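Local coordinates for protein cellulose hydrolase (Bacillus licheniformis, PDB 4YZT) that hydrolyses internal beta-1,4-glucosidic bonds of cellulose, acting as a tri-modular family 5 endoglucanase, at residues Asp61-Ala66 against Arg316-Pro321; Val231-Gly236 against Leu463-Gly468; Pro476-Val481 against Pro486-Asp491. All blocks are in the same frame, centred on the assembly; numbering follows the deposited sequence.

Contact 1: Asp61-Ala66 against Arg316-Pro321; sequences DDIRDA and RQWRDP
Arg316 takes hold of Asp62 through a side-on salt bridge, and the path of the arginine shows how it is built. Its CB, CG and CD all pass the same oxygen, Asp62 OD2, CB and CG at 3.6 Å and CD slightly farther. A bend at chi3 (61°) then turns the chain end toward the carboxylate edge, bringing NE to 2.8 Å from Asp62 OD2, where it meets the syn lone pair. CZ carries the chain on to NH2, which donates to Asp62 OD1 at 2.8 Å. Each carboxylate oxygen thus receives its own N-H, a two-point grip that restricts rotation of both groups. The pairing is not coplanar: carboxylate and guanidinium planes are turned 42° apart. OD1 is approached on its syn side, 27° out of the carboxylate plane.

Helix 57-66 follows strand 34-36 and precedes strand 70-73, so it is the crossover helix of the first beta-alpha-beta unit in the (beta/alpha)8 barrel. Its partner is the second arm of a small hairpin formed by strands 311-312 and 317-318, which comes after the last barrel strand; Arg316 and Gln317 both face Asp312 there, a G1 beta bulge.

Further along the hairpin arm, Trp318 brings the benzene side of its indole to the helix. CZ2 lies 3.9 Å from Ala66 CB and 4.0 Å from Ile63 CD1, both methyl groups approaching the ring obliquely. Lys324 makes a cation-pi contact with the same indole. In the ring plane, NE1 gives its hydrogen to a water 2.9 Å from that nitrogen. This water in turn donates to Asp62 O over 2.8 Å, joining the indole to the helix backbone.

Contact 2: Val231-Gly236 against Leu463-Gly468; sequences VSNWWG and LATVKG
Asn233 and Ala464 make the direct polar link of this contact: Asn233 ND2 donates to Ala464 O at 3.0 Å. The bond is well aligned, with an N-H...O angle of 154° and the donor nearly along the C=O axis, at 169°. The acceptor also lies close to the amide plane of Asn233. With CG set opposite the backbone N (chi1 -173°), the amide is carried toward strand 462-470 from the end of helix 228-231, where Asn233 has positive phi and closes a Schellman motif.

Water-mediated contact comes next. One water accepts from Gly236 N at 2.9 Å and is hydrogen-bonded to Thr465 OG1 at 2.7 Å. It is also 3.0 Å from Asn233 O, bringing both ends of the 233-236 bend to the threonine hydroxyl.

Van der Waals packing is slight. Gly236 CA approaches Thr465 OG1 to 3.4 Å, and the threonine's CB and CG2 are near the same carbon.

The loop follows strand 218-224, the sixth of the catalytic barrel, whereas strand 462-470 edges a sheet of the C-terminal module. Ala464 and Thr465 both face Glu520 of neighbouring strand 515-522, a classic beta bulge. Asn233 stands about 13 Å from a bound glucose unit, too far to touch it. Alongside, Trp235 supplies aromatic packing, edge-to-face with Trp482 and Trp484. Between the two segments themselves, which bury just 125 Å², one hydrogen bond from a side-chain amide and one shared water make the pairing depend on directional polar bonds more than on hydrophobic burial.

Contact 3: Pro476-Val481 against Pro486-Asp491; sequences PVLEEV and PYLNYD
This is a partly buried, apolar and water-bridged contact within a single long loop of the C-terminal module, the connection from strand 462-470 of one four-stranded sheet to strand 494-497 of another. Its first limb carries a type I beta turn from Pro476 to Glu479, closed by a weak bond from Glu479 N to Pro476 O. The second limb, 486-491, is extended from Tyr487 to Tyr490 but belongs to no regular strand. Val477 and Pro486 each make a backbone hydrogen bond with Gly468, so both limbs are tied to the same strand residue.

Beside Gly468 the two prolines pack. The CA atoms of Pro476 and Pro486 are only 4.2 Å apart. Pro476 presents CB and CG to the backbone of its partner, with CG 3.8 Å from Pro486 N. Ring-to-ring contact is looser: Pro476 CG and Pro486 CB are 4.4 Å apart.

Deeper in the loop, two buried leucines meet by their methyl ends. Leu478 CD1 is 3.6 Å from Leu488 CD2, and Leu478 CG lies almost as near to that methyl. The side chains cross at about a right angle; the CD2 methyl of Leu488 bears on the CG-CD1 branch of Leu478, while its CD1 takes no part in the pair. In Leu488, CG stands opposite the carbonyl carbon (chi1 -52°), a setting that brings its end nearer the turn than its CB direction would suggest. Phe517 lies against Leu488, and Tyr510 of helix 505-510 against Leu478.

Between the proline and leucine pairs, a water accepts from Leu478 N at 2.9 Å and lies 3.1 Å from Pro486 O.

Overall arrangement
From the N terminus, the first of the contact segments is on helix 57-66 of the barrel, and contact 1 closes a long loop when the chain reaches the hairpin arm at 316-321. Contact 2 opens within that loop at 231-236 and closes beyond it at 463-468, so the two cross and the C-terminal module is drawn back onto the barrel. Contact 3 follows in series, a short closure within one connection of that module. Contacts 2 and 3 adjoin, their centres about 9 Å apart: Val466 O lies 2.9 Å from Leu488 N, and Trp234 packs on Asn489. Contact 1 stands apart, about 28 Å from contact 2 between centres.

Contact 1: Asp61-Ala66 against Arg316-Pro321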
loop_
_atom_site.group_PDB
_atom_site.type_symbol
_atom_site.label_atom_id
_atom_site.label_comp_id
_atom_site.label_asym_id
_atom_site.label_seq_id
_atom_site.Cartn_x
_atom_site.Cartn_y
_atom_site.Cartn_z
ATOM N N ASP A 61 4.941 14.049 -13.977
ATOM C CA ASP A 61 5.457 15.296 -13.432
ATOM C C ASP A 61 5.078 15.425 -11.957
ATOM O O ASP A 61 5.858 15.940 -11.158
ATOM C CB ASP A 61 4.934 16.480 -14.230
ATOM C CG ASP A 61 5.545 16.555 -15.612
ATOM O OD1 ASP A 61 6.789 16.425 -15.751
ATOM O OD2 ASP A 61 4.769 16.730 -16.559
ATOM N N ASP A 62 3.881 14.952 -11.609
ATOM C CA ASP A 62 3.389 15.022 -10.241
ATOM C C ASP A 62 4.207 14.099 -9.341
ATOM O O ASP A 62 4.514 14.434 -8.196
ATOM C CB ASP A 62 1.895 14.648 -10.174
ATOM C CG ASP A 62 0.980 15.720 -10.781
ATOM O OD1 ASP A 62 1.406 16.881 -10.901
ATOM O OD2 ASP A 62 -0.181 15.395 -11.135
ATOM N N ILE A 63 4.576 12.933 -9.864
ATOM C CA ILE A 63 5.350 11.985 -9.070
ATOM C C ILE A 63 6.778 12.503 -8.916
ATOM O O ILE A 63 7.418 12.323 -7.875
ATOM C CB ILE A 63 5.344 10.599 -9.709
ATOM C CG1 ILE A 63 3.897 10.095 -9.782
ATOM C CG2 ILE A 63 6.171 9.626 -8.883
ATOM C CD1 ILE A 63 3.220 9.969 -8.406
ATOM N N ARG A 64 7.271 13.162 -9.951
ATOM C CA ARG A 64 8.566 13.822 -9.850
ATOM C C ARG A 64 8.533 14.922 -8.786
ATOM O O ARG A 64 9.450 15.034 -7.961
ATOM C CB ARG A 64 8.969 14.395 -11.209
ATOM C CG ARG A 64 10.383 14.924 -11.291
ATOM C CD ARG A 64 10.491 15.752 -12.556
ATOM N NE ARG A 64 11.727 15.522 -13.273
ATOM C CZ ARG A 64 11.932 15.866 -14.539
ATOM N NH1 ARG A 64 10.975 16.474 -15.251
ATOM N NH2 ARG A 64 13.107 15.606 -15.092
ATOM N N ASP A 65 7.473 15.729 -8.796
ATOM C CA ASP A 65 7.351 16.823 -7.832
ATOM C C ASP A 65 7.438 16.310 -6.395
ATOM O O ASP A 65 7.976 16.987 -5.519
ATOM C CB ASP A 65 6.030 17.572 -8.007
ATOM C CG ASP A 65 5.999 18.425 -9.247
ATOM O OD1 ASP A 65 7.057 18.571 -9.906
ATOM O OD2 ASP A 65 4.918 18.976 -9.543
ATOM N N ALA A 66 6.904 15.112 -6.176
ATOM C CA ALA A 66 6.862 14.485 -4.858
ATOM C C ALA A 66 8.252 14.073 -4.357
ATOM O O ALA A 66 8.512 14.072 -3.151
ATOM C CB ALA A 66 5.950 13.278 -4.894
ATOM N N ARG A 316 -4.750 15.628 -8.362
ATOM C CA ARG A 316 -3.312 15.871 -8.374
ATOM C C ARG A 316 -2.813 16.243 -6.979
ATOM O O ARG A 316 -2.024 17.173 -6.810
ATOM C CB ARG A 316 -2.960 16.949 -9.391
ATOM C CG ARG A 316 -3.550 16.668 -10.772
ATOM C CD ARG A 316 -3.085 17.669 -11.813
ATOM N NE ARG A 316 -1.637 17.649 -12.002
ATOM C CZ ARG A 316 -1.001 18.393 -12.898
ATOM N NH1 ARG A 316 -1.690 19.214 -13.679
ATOM N NH2 ARG A 316 0.317 18.322 -13.011
ATOM N N GLN A 317 -3.286 15.494 -5.987
ATOM C CA GLN A 317 -2.915 15.699 -4.594
ATOM C C GLN A 317 -2.828 14.355 -3.880
ATOM O O GLN A 317 -3.473 13.390 -4.278
ATOM C CB GLN A 317 -3.923 16.610 -3.889
ATOM C CG GLN A 317 -3.881 18.051 -4.368
ATOM C CD GLN A 317 -5.077 18.860 -3.903
ATOM O OE1 GLN A 317 -5.998 18.325 -3.285
ATOM N NE2 GLN A 317 -5.071 20.157 -4.202
ATOM N N TRP A 318 -2.034 14.294 -2.820
ATOM C CA TRP A 318 -1.928 13.077 -2.025
ATOM C C TRP A 318 -3.009 13.028 -0.949
ATOM O O TRP A 318 -3.231 14.014 -0.261
ATOM C CB TRP A 318 -0.538 12.997 -1.402
ATOM C CG TRP A 318 0.516 12.863 -2.454
ATOM C CD1 TRP A 318 1.063 13.863 -3.201
ATOM C CD2 TRP A 318 1.114 11.649 -2.908
ATOM N NE1 TRP A 318 1.978 13.348 -4.085
ATOM C CE2 TRP A 318 2.038 11.990 -3.919
ATOM C CE3 TRP A 318 0.962 10.299 -2.555
ATOM C CZ2 TRP A 318 2.810 11.035 -4.579
ATOM C CZ3 TRP A 318 1.742 9.358 -3.201
ATOM C CH2 TRP A 318 2.642 9.729 -4.210
ATOM N N ARG A 319 -3.684 11.885 -0.811
ATOM C CA ARG A 319 -4.783 11.756 0.153
ATOM C C ARG A 319 -4.282 11.829 1.599
ATOM O O ARG A 319 -5.011 12.224 2.508
ATOM C CB ARG A 319 -5.541 10.441 -0.075
ATOM C CG ARG A 319 -6.333 10.398 -1.379
ATOM C CD ARG A 319 -6.981 9.033 -1.592
ATOM N NE ARG A 319 -7.743 8.975 -2.838
ATOM C CZ ARG A 319 -7.236 8.578 -4.005
ATOM N NH1 ARG A 319 -5.966 8.197 -4.090
ATOM N NH2 ARG A 319 -8.006 8.553 -5.086
ATOM N N ASP A 320 -3.034 11.426 1.798
ATOM C CA ASP A 320 -2.360 11.534 3.090
ATOM C C ASP A 320 -0.977 12.109 2.810
ATOM O O ASP A 320 -0.053 11.372 2.486
ATOM C CB ASP A 320 -2.266 10.166 3.781
ATOM C CG ASP A 320 -1.622 10.234 5.163
ATOM O OD1 ASP A 320 -1.047 11.283 5.513
ATOM O OD2 ASP A 320 -1.691 9.226 5.900
ATOM N N PRO A 321 -0.838 13.432 2.898
ATOM C CA PRO A 321 0.425 14.045 2.489
ATOM C C PRO A 321 1.564 13.712 3.443
ATOM O O PRO A 321 2.721 13.679 3.025
ATOM C CB PRO A 321 0.120 15.540 2.529
ATOM C CG PRO A 321 -1.353 15.625 2.451
ATOM C CD PRO A 321 -1.879 14.446 3.156
HETATM O O HOH W 1 3.002 15.241 -6.031
#

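Contact 2: Val231-Gly236 against Leu463-Gly468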
loop_
_atom_site.group_PDB
_atom_site.type_symbol
_atom_site.label_atom_id
_atom_site.label_comp_id
_atom_site.label_asym_id
_atom_site.label_seq_id
_atom_site.Cartn_x
_atom_site.Cartn_y
_atom_site.Cartn_z
ATOM N N VAL A 231 -2.305 -4.591 7.175
ATOM C CA VAL A 231 -2.234 -3.710 6.010
ATOM C C VAL A 231 -3.573 -3.665 5.289
ATOM O O VAL A 231 -3.931 -2.629 4.728
ATOM C CB VAL A 231 -1.087 -4.100 5.020
ATOM C CG1 VAL A 231 0.261 -4.062 5.730
ATOM C CG2 VAL A 231 -1.312 -5.444 4.391
ATOM N N SER A 232 -4.336 -4.754 5.370
ATOM C CA SER A 232 -5.644 -4.833 4.700
ATOM C C SER A 232 -6.844 -4.549 5.615
ATOM O O SER A 232 -8.008 -4.571 5.159
ATOM C CB SER A 232 -5.834 -6.219 4.075
ATOM O OG SER A 232 -4.809 -6.501 3.136
ATOM N N ASN A 233 -6.565 -4.269 6.886
ATOM C CA ASN A 233 -7.601 -4.159 7.931
ATOM C C ASN A 233 -8.559 -5.350 7.870
ATOM O O ASN A 233 -9.751 -5.203 7.614
ATOM C CB ASN A 233 -8.376 -2.843 7.821
ATOM C CG ASN A 233 -9.332 -2.634 8.992
ATOM O OD1 ASN A 233 -9.244 -3.329 10.009
ATOM N ND2 ASN A 233 -10.249 -1.690 8.851
ATOM N N TRP A 234 -8.000 -6.537 8.073
ATOM C CA TRP A 234 -8.806 -7.746 8.203
ATOM C C TRP A 234 -8.994 -8.102 9.681
ATOM O O TRP A 234 -8.104 -7.867 10.496
ATOM C CB TRP A 234 -8.136 -8.919 7.473
ATOM C CG TRP A 234 -8.331 -8.951 5.974
ATOM C CD1 TRP A 234 -8.716 -7.926 5.170
ATOM C CD2 TRP A 234 -8.164 -10.092 5.121
ATOM N NE1 TRP A 234 -8.794 -8.352 3.861
ATOM C CE2 TRP A 234 -8.465 -9.682 3.809
ATOM C CE3 TRP A 234 -7.808 -11.429 5.347
ATOM C CZ2 TRP A 234 -8.408 -10.551 2.720
ATOM C CZ3 TRP A 234 -7.747 -12.291 4.269
ATOM C CH2 TRP A 234 -8.044 -11.847 2.968
ATOM N N TRP A 235 -10.139 -8.696 10.006
ATOM C CA TRP A 235 -10.396 -9.261 11.328
ATOM C C TRP A 235 -10.178 -8.311 12.501
ATOM O O TRP A 235 -9.804 -8.741 13.591
ATOM C CB TRP A 235 -9.538 -10.521 11.536
ATOM C CG TRP A 235 -9.673 -11.531 10.413
ATOM C CD1 TRP A 235 -10.822 -11.976 9.848
ATOM C CD2 TRP A 235 -8.608 -12.226 9.751
ATOM N NE1 TRP A 235 -10.551 -12.897 8.866
ATOM C CE2 TRP A 235 -9.194 -13.062 8.783
ATOM C CE3 TRP A 235 -7.214 -12.207 9.871
ATOM C CZ2 TRP A 235 -8.432 -13.880 7.939
ATOM C CZ3 TRP A 235 -6.465 -13.015 9.041
ATOM C CH2 TRP A 235 -7.075 -13.843 8.088
ATOM N N GLY A 236 -10.411 -7.020 12.279
ATOM C CA GLY A 236 -10.315 -6.044 13.347
ATOM C C GLY A 236 -8.897 -5.657 13.734
ATOM O O GLY A 236 -8.697 -5.048 14.790
ATOM N N LEU A 463 -15.196 5.267 10.874
ATOM C CA LEU A 463 -15.297 3.809 10.935
ATOM C C LEU A 463 -13.918 3.166 11.127
ATOM O O LEU A 463 -12.953 3.529 10.443
ATOM C CB LEU A 463 -15.948 3.265 9.669
ATOM C CG LEU A 463 -16.123 1.746 9.603
ATOM C CD1 LEU A 463 -17.035 1.251 10.729
ATOM C CD2 LEU A 463 -16.669 1.377 8.235
ATOM N N ALA A 464 -13.834 2.229 12.070
ATOM C CA ALA A 464 -12.593 1.511 12.346
ATOM C C ALA A 464 -12.646 0.059 11.861
ATOM O O ALA A 464 -11.810 -0.374 11.056
ATOM C CB ALA A 464 -12.299 1.553 13.826
ATOM N N THR A 465 -13.631 -0.689 12.362
ATOM C CA THR A 465 -13.835 -2.067 11.927
ATOM C C THR A 465 -15.280 -2.490 12.239
ATOM O O THR A 465 -16.052 -1.720 12.808
ATOM C CB THR A 465 -12.816 -3.031 12.597
ATOM O OG1 THR A 465 -12.972 -4.356 12.059
ATOM C CG2 THR A 465 -13.016 -3.077 14.094
ATOM N N VAL A 466 -15.656 -3.699 11.844
ATOM C CA VAL A 466 -17.006 -4.189 12.084
ATOM C C VAL A 466 -16.940 -5.663 12.493
ATOM O O VAL A 466 -16.152 -6.406 11.925
ATOM C CB VAL A 466 -17.908 -4.072 10.821
ATOM C CG1 VAL A 466 -19.374 -4.361 11.182
ATOM C CG2 VAL A 466 -17.772 -2.710 10.163
ATOM N N LYS A 467 -17.760 -6.084 13.461
ATOM C CA LYS A 467 -17.930 -7.514 13.733
ATOM C C LYS A 467 -19.404 -7.881 13.570
ATOM O O LYS A 467 -20.294 -7.017 13.684
ATOM C CB LYS A 467 -17.425 -7.896 15.128
ATOM C CG LYS A 467 -18.120 -7.168 16.282
ATOM C CD LYS A 467 -17.821 -7.823 17.631
ATOM C CE LYS A 467 -18.345 -6.985 18.799
ATOM N NZ LYS A 467 -17.990 -7.599 20.117
ATOM N N GLY A 468 -19.654 -9.158 13.298
ATOM C CA GLY A 468 -21.003 -9.644 13.090
ATOM C C GLY A 468 -21.193 -10.986 13.759
ATOM O O GLY A 468 -20.369 -11.885 13.597
HETATM O O HOH W 2 -11.472 -5.439 10.050
#

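Contact 3: Pro476-Val481 against Pro486-Asp491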
loop_
_atom_site.group_PDB
_atom_site.type_symbol
_atom_site.label_atom_id
_atom_site.label_comp_id
_atom_site.label_asym_id
_atom_site.label_seq_id
_atom_site.Cartn_x
_atom_site.Cartn_y
_atom_site.Cartn_z
ATOM N N PRO A 476 -19.716 -16.344 14.879
ATOM C CA PRO A 476 -19.503 -15.415 13.763
ATOM C C PRO A 476 -20.530 -15.572 12.629
ATOM O O PRO A 476 -20.887 -16.692 12.258
ATOM C CB PRO A 476 -18.091 -15.782 13.279
ATOM C CG PRO A 476 -17.407 -16.274 14.513
ATOM C CD PRO A 476 -18.477 -17.057 15.243
ATOM N N VAL A 477 -21.000 -14.449 12.100
ATOM C CA VAL A 477 -21.851 -14.438 10.917
ATOM C C VAL A 477 -21.100 -15.094 9.744
ATOM O O VAL A 477 -21.685 -15.840 8.954
ATOM C CB VAL A 477 -22.281 -12.994 10.561
ATOM C CG1 VAL A 477 -22.748 -12.896 9.121
ATOM C CG2 VAL A 477 -23.364 -12.514 11.510
ATOM N N LEU A 478 -19.797 -14.841 9.652
ATOM C CA LEU A 478 -18.981 -15.466 8.606
ATOM C C LEU A 478 -18.242 -16.714 9.084
ATOM O O LEU A 478 -17.148 -17.015 8.588
ATOM C CB LEU A 478 -17.962 -14.472 8.057
ATOM C CG LEU A 478 -18.463 -13.213 7.342
ATOM C CD1 LEU A 478 -17.311 -12.551 6.603
ATOM C CD2 LEU A 478 -19.606 -13.503 6.399
ATOM N N GLU A 479 -18.852 -17.449 10.017
ATOM C CA GLU A 479 -18.227 -18.633 10.615
ATOM C C GLU A 479 -17.776 -19.656 9.557
ATOM O O GLU A 479 -16.766 -20.340 9.734
ATOM C CB GLU A 479 -19.191 -19.305 11.618
ATOM C CG GLU A 479 -18.559 -20.487 12.374
ATOM C CD GLU A 479 -19.561 -21.335 13.159
ATOM O OE1 GLU A 479 -20.707 -20.878 13.385
ATOM O OE2 GLU A 479 -19.197 -22.472 13.543
ATOM N N GLU A 480 -18.515 -19.751 8.452
ATOM C CA GLU A 480 -18.192 -20.711 7.399
ATOM C C GLU A 480 -16.933 -20.302 6.634
ATOM O O GLU A 480 -16.324 -21.122 5.945
ATOM C CB GLU A 480 -19.373 -20.863 6.439
ATOM C CG GLU A 480 -20.487 -21.768 6.981
ATOM N N VAL A 481 -16.548 -19.034 6.761
ATOM C CA VAL A 481 -15.333 -18.523 6.115
ATOM C C VAL A 481 -14.187 -18.402 7.129
ATOM O O VAL A 481 -13.121 -18.972 6.944
ATOM C CB VAL A 481 -15.577 -17.143 5.458
ATOM C CG1 VAL A 481 -14.326 -16.649 4.770
ATOM C CG2 VAL A 481 -16.729 -17.227 4.463
ATOM N N PRO A 486 -15.460 -13.017 14.886
ATOM C CA PRO A 486 -16.652 -12.392 14.307
ATOM C C PRO A 486 -16.287 -11.155 13.516
ATOM O O PRO A 486 -17.153 -10.557 12.863
ATOM C CB PRO A 486 -17.482 -12.042 15.541
ATOM C CG PRO A 486 -16.422 -11.660 16.553
ATOM C CD PRO A 486 -15.286 -12.644 16.305
ATOM N N TYR A 487 -15.016 -10.768 13.554
ATOM C CA TYR A 487 -14.620 -9.526 12.889
ATOM C C TYR A 487 -14.541 -9.719 11.380
ATOM O O TYR A 487 -14.040 -10.732 10.885
ATOM C CB TYR A 487 -13.301 -8.991 13.458
ATOM C CG TYR A 487 -13.538 -8.266 14.770
ATOM C CD1 TYR A 487 -13.460 -8.934 15.972
ATOM C CD2 TYR A 487 -13.900 -6.923 14.785
ATOM C CE1 TYR A 487 -13.704 -8.293 17.165
ATOM C CE2 TYR A 487 -14.143 -6.266 15.971
ATOM C CZ TYR A 487 -14.044 -6.951 17.155
ATOM O OH TYR A 487 -14.282 -6.303 18.344
ATOM N N LEU A 488 -15.089 -8.739 10.666
ATOM C CA LEU A 488 -15.167 -8.737 9.211
ATOM C C LEU A 488 -13.943 -8.065 8.575
ATOM O O LEU A 488 -13.086 -7.514 9.278
ATOM C CB LEU A 488 -16.449 -8.026 8.754
ATOM C CG LEU A 488 -17.774 -8.513 9.375
ATOM C CD1 LEU A 488 -18.928 -7.680 8.840
ATOM C CD2 LEU A 488 -18.004 -9.978 9.060
ATOM N N ASN A 489 -13.881 -8.083 7.246
ATOM C CA ASN A 489 -12.723 -7.551 6.520
ATOM C C ASN A 489 -13.059 -6.302 5.717
ATOM O O ASN A 489 -14.036 -6.274 4.968
ATOM C CB ASN A 489 -12.146 -8.608 5.579
ATOM C CG ASN A 489 -11.550 -9.812 6.314
ATOM O OD1 ASN A 489 -11.308 -9.771 7.514
ATOM N ND2 ASN A 489 -11.294 -10.884 5.571
ATOM N N TYR A 490 -12.240 -5.265 5.868
ATOM C CA TYR A 490 -12.427 -4.023 5.115
ATOM C C TYR A 490 -12.590 -4.246 3.607
ATOM O O TYR A 490 -11.904 -5.083 3.015
ATOM C CB TYR A 490 -11.251 -3.083 5.362
ATOM C CG TYR A 490 -11.268 -1.841 4.488
ATOM C CD1 TYR A 490 -12.211 -0.838 4.689
ATOM C CD2 TYR A 490 -10.347 -1.678 3.459
ATOM C CE1 TYR A 490 -12.229 0.302 3.893
ATOM C CE2 TYR A 490 -10.358 -0.539 2.659
ATOM C CZ TYR A 490 -11.306 0.444 2.883
ATOM O OH TYR A 490 -11.327 1.575 2.092
ATOM N N ASP A 491 -13.528 -3.501 3.024
ATOM C CA ASP A 491 -13.782 -3.435 1.582
ATOM C C ASP A 491 -14.564 -4.661 1.097
ATOM O O ASP A 491 -15.623 -4.495 0.513
ATOM C CB ASP A 491 -12.477 -3.272 0.785
ATOM C CG ASP A 491 -12.670 -2.531 -0.532
ATOM O OD1 ASP A 491 -13.579 -1.678 -0.636
ATOM O OD2 ASP A 491 -11.892 -2.796 -1.469
HETATM O O HOH W 3 -18.354 -12.867 11.270
#